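Local coordinates for alpha-aminoadipate/glutamate carrier protein LysW (Sulfolobus tokodaii, PDB 3VPB) that carries covalently bound glutamate and alpha-aminoadipate while they are converted to ornithine for arginine biosynthesis and to lysine, at residues E[22-27]-E[32-37]. Sequence-based numbering, arbitrary orientation.
Sequences GEIVEH and QLEVYN. With ZN (zinc ion), chain B.
Val25, with chi1 at -54°, sets CG2 between its backbone N and carbonyl carbon, where it meets Leu33 CB at 3.9 Å on their shared face of this antiparallel beta hairpin, part of the zinc-ribbon domain. The register follows from the backbone: Val25 and Leu33 form a hydrogen-bonded pair, with Val25 N giving to Leu33 O at 2.8 Å and Leu33 N to Val25 O at 2.9 Å. Beyond it, Val35 N reaches Glu23 O in a nearly linear bond (164° at the hydrogen), and Gly22 N gives to Val35 O. Val25 and Val35 also pack on Leu44 of strand 41-46, the third strand of the sheet. The other face carries Ile24, Glu34 and the non-hydrogen-bonded pair Glu26 with Gln32. There the Gln32 side chain crosses Ile24 at about a right angle, NE2 nearest CG2, and its amide plane is turned 45° from the Glu26 carboxylate without a hydrogen bond; the amide's exact placement is doubtful. An alanine here would probably strip the amide's cover from Ile24 CG2 and the Glu26 carboxylate. Glu34 CG lies 3.9 Å from Ile24 CD1. On the Val25 face, Leu33, its CG anti to the carbonyl carbon and CD1 extended, brings CD1 to His27 CB at 3.9 Å, just past strand 24-26, while Cys6, Cys9 and Cys29 complete the zinc site that His27 ND1 binds at 2.1 Å.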
ATOM      1  N   GLY E  22      25.130  10.652   2.573  1.00 33.10           N
ATOM      2  CA  GLY E  22      24.054  10.247   1.655  1.00 32.33           C
ATOM      3  C   GLY E  22      24.358   8.984   0.854  1.00 31.07           C
ATOM      4  O   GLY E  22      23.476   8.437   0.196  1.00 31.12           O
ATOM      5  N   GLU E  23      25.613   8.541   0.886  1.00 30.74           N
ATOM      6  CA  GLU E  23      26.027   7.308   0.211  1.00 30.43           C
ATOM      7  C   GLU E  23      25.542   6.076   0.954  1.00 30.33           C
ATOM      8  O   GLU E  23      25.353   6.114   2.156  1.00 28.71           O
ATOM      9  CB  GLU E  23      27.540   7.240   0.086  1.00 31.22           C
ATOM     10  CG  GLU E  23      28.097   8.064  -1.037  1.00 34.17           C
ATOM     11  CD  GLU E  23      29.514   7.695  -1.350  1.00 38.87           C
ATOM     12  OE1 GLU E  23      29.740   6.678  -2.050  1.00 41.25           O
ATOM     13  OE2 GLU E  23      30.404   8.436  -0.897  1.00 41.36           O
ATOM     14  N   ILE E  24      25.347   4.991   0.211  1.00 30.51           N
ATOM     15  CA  ILE E  24      24.844   3.741   0.759  1.00 31.64           C
ATOM     16  C   ILE E  24      25.992   2.770   0.988  1.00 32.07           C
ATOM     17  O   ILE E  24      26.881   2.645   0.130  1.00 32.50           O
ATOM     18  CB  ILE E  24      23.835   3.092  -0.221  1.00 31.70           C
ATOM     19  CG1 ILE E  24      22.611   3.990  -0.425  1.00 32.15           C
ATOM     20  CG2 ILE E  24      23.423   1.698   0.245  1.00 32.28           C
ATOM     21  CD1 ILE E  24      21.923   4.443   0.841  1.00 32.22           C
ATOM     22  N   VAL E  25      25.982   2.094   2.140  1.00 32.54           N
ATOM     23  CA  VAL E  25      26.952   1.022   2.429  1.00 33.12           C
ATOM     24  C   VAL E  25      26.228  -0.226   2.947  1.00 33.34           C
ATOM     25  O   VAL E  25      25.280  -0.127   3.738  1.00 32.56           O
ATOM     26  CB  VAL E  25      28.090   1.461   3.419  1.00 33.27           C
ATOM     27  CG1 VAL E  25      28.791   2.722   2.924  1.00 34.32           C
ATOM     28  CG2 VAL E  25      27.578   1.685   4.832  1.00 33.54           C
ATOM     29  N   GLU E  26      26.680  -1.392   2.496  1.00 34.04           N
ATOM     30  CA  GLU E  26      26.088  -2.651   2.910  1.00 34.66           C
ATOM     31  C   GLU E  26      26.878  -3.246   4.052  1.00 34.11           C
ATOM     32  O   GLU E  26      28.110  -3.233   4.035  1.00 34.46           O
ATOM     33  CB  GLU E  26      26.075  -3.643   1.752  1.00 35.89           C
ATOM     34  CG  GLU E  26      25.072  -3.305   0.676  1.00 38.66           C
ATOM     35  CD  GLU E  26      24.119  -4.452   0.403  1.00 44.26           C
ATOM     36  OE1 GLU E  26      23.185  -4.255  -0.408  1.00 44.80           O
ATOM     37  OE2 GLU E  26      24.303  -5.543   1.009  1.00 46.24           O
ATOM     38  N   HIS E  27      26.183  -3.747   5.065  1.00 32.86           N
ATOM     39  CA  HIS E  27      26.875  -4.407   6.145  1.00 32.38           C
ATOM     40  C   HIS E  27      26.564  -5.893   6.171  1.00 32.07           C
ATOM     41  O   HIS E  27      25.521  -6.321   5.673  1.00 31.41           O
ATOM     42  CB  HIS E  27      26.580  -3.751   7.495  1.00 31.91           C
ATOM     43  CG  HIS E  27      27.602  -4.071   8.534  1.00 33.01           C
ATOM     44  ND1 HIS E  27      27.273  -4.496   9.803  1.00 33.50           N
ATOM     45  CD2 HIS E  27      28.958  -4.089   8.470  1.00 34.14           C
ATOM     46  CE1 HIS E  27      28.381  -4.716  10.491  1.00 33.25           C
ATOM     47  NE2 HIS E  27      29.416  -4.487   9.702  1.00 33.93           N
ATOM     48  N   GLN E  32      21.175  -2.496   4.887  1.00 28.61           N
ATOM     49  CA  GLN E  32      21.620  -1.454   3.980  1.00 29.11           C
ATOM     50  C   GLN E  32      21.604  -0.172   4.791  1.00 28.34           C
ATOM     51  O   GLN E  32      20.628   0.095   5.498  1.00 28.65           O
ATOM     52  CB  GLN E  32      20.671  -1.345   2.795  1.00 29.67           C
ATOM     53  CG  GLN E  32      21.007  -2.285   1.629  1.00 34.11           C
ATOM     54  CD  GLN E  32      21.873  -1.616   0.581  1.00 39.70           C
ATOM     55  OE1 GLN E  32      21.409  -1.286  -0.518  1.00 42.01           O
ATOM     56  NE2 GLN E  32      23.138  -1.383   0.922  1.00 41.58           N
ATOM     57  N   LEU E  33      22.691   0.596   4.701  1.00 27.01           N
ATOM     58  CA  LEU E  33      22.916   1.740   5.580  1.00 26.67           C
ATOM     59  C   LEU E  33      23.215   2.978   4.750  1.00 26.66           C
ATOM     60  O   LEU E  33      23.722   2.871   3.637  1.00 27.43           O
ATOM     61  CB  LEU E  33      24.087   1.461   6.548  1.00 26.32           C
ATOM     62  CG  LEU E  33      23.980   0.177   7.396  1.00 26.68           C
ATOM     63  CD1 LEU E  33      25.298  -0.155   8.143  1.00 27.06           C
ATOM     64  CD2 LEU E  33      22.816   0.254   8.363  1.00 23.94           C
ATOM     65  N   GLU E  34      22.886   4.146   5.291  1.00 26.29           N
ATOM     66  CA  GLU E  34      23.200   5.413   4.650  1.00 26.39           C
ATOM     67  C   GLU E  34      24.154   6.186   5.542  1.00 25.56           C
ATOM     68  O   GLU E  34      23.947   6.257   6.752  1.00 25.31           O
ATOM     69  CB  GLU E  34      21.923   6.218   4.473  1.00 26.91           C
ATOM     70  CG  GLU E  34      22.027   7.364   3.485  1.00 30.74           C
ATOM     71  CD  GLU E  34      20.683   7.646   2.823  1.00 37.13           C
ATOM     72  OE1 GLU E  34      20.677   8.246   1.727  1.00 40.21           O
ATOM     73  OE2 GLU E  34      19.629   7.261   3.404  1.00 41.05           O
ATOM     74  N   VAL E  35      25.194   6.778   4.966  1.00 25.06           N
ATOM     75  CA  VAL E  35      26.015   7.668   5.793  1.00 24.92           C
ATOM     76  C   VAL E  35      25.372   9.059   5.898  1.00 25.56           C
ATOM     77  O   VAL E  35      24.730   9.537   4.950  1.00 25.65           O
ATOM     78  CB  VAL E  35      27.577   7.640   5.470  1.00 25.79           C
ATOM     79  CG1 VAL E  35      27.949   6.703   4.324  1.00 24.71           C
ATOM     80  CG2 VAL E  35      28.218   9.038   5.368  1.00 25.64           C
ATOM     81  N   TYR E  36      25.481   9.667   7.079  1.00 25.13           N
ATOM     82  CA  TYR E  36      24.967  11.017   7.289  1.00 25.64           C
ATOM     83  C   TYR E  36      25.893  11.773   8.236  1.00 26.65           C
ATOM     84  O   TYR E  36      26.754  11.177   8.882  1.00 24.64           O
ATOM     85  CB  TYR E  36      23.512  10.997   7.803  1.00 25.38           C
ATOM     86  CG  TYR E  36      23.331  10.543   9.235  1.00 25.87           C
ATOM     87  CD1 TYR E  36      23.108  11.473  10.261  1.00 26.33           C
ATOM     88  CD2 TYR E  36      23.358   9.189   9.567  1.00 26.04           C
ATOM     89  CE1 TYR E  36      22.931  11.059  11.586  1.00 25.86           C
ATOM     90  CE2 TYR E  36      23.168   8.765  10.885  1.00 27.04           C
ATOM     91  CZ  TYR E  36      22.957   9.710  11.886  1.00 26.36           C
ATOM     92  OH  TYR E  36      22.793   9.306  13.185  1.00 27.66           O
ATOM     93  N   ASN E  37      25.711  13.087   8.292  1.00 28.29           N
ATOM     94  CA  ASN E  37      26.489  13.935   9.180  1.00 30.38           C
ATOM     95  C   ASN E  37      25.708  14.277  10.443  1.00 31.47           C
ATOM     96  O   ASN E  37      24.551  14.684  10.381  1.00 30.90           O
ATOM     97  CB  ASN E  37      26.906  15.214   8.458  1.00 31.15           C
ATOM     98  CG  ASN E  37      27.604  16.199   9.379  1.00 32.67           C
ATOM     99  OD1 ASN E  37      28.598  15.871  10.022  1.00 34.15           O
ATOM    100  ND2 ASN E  37      27.075  17.413   9.447  1.00 34.64           N
TER
HETATM  101 ZN    ZN B 100      25.387  -4.457  10.793  1.00 28.46          ZN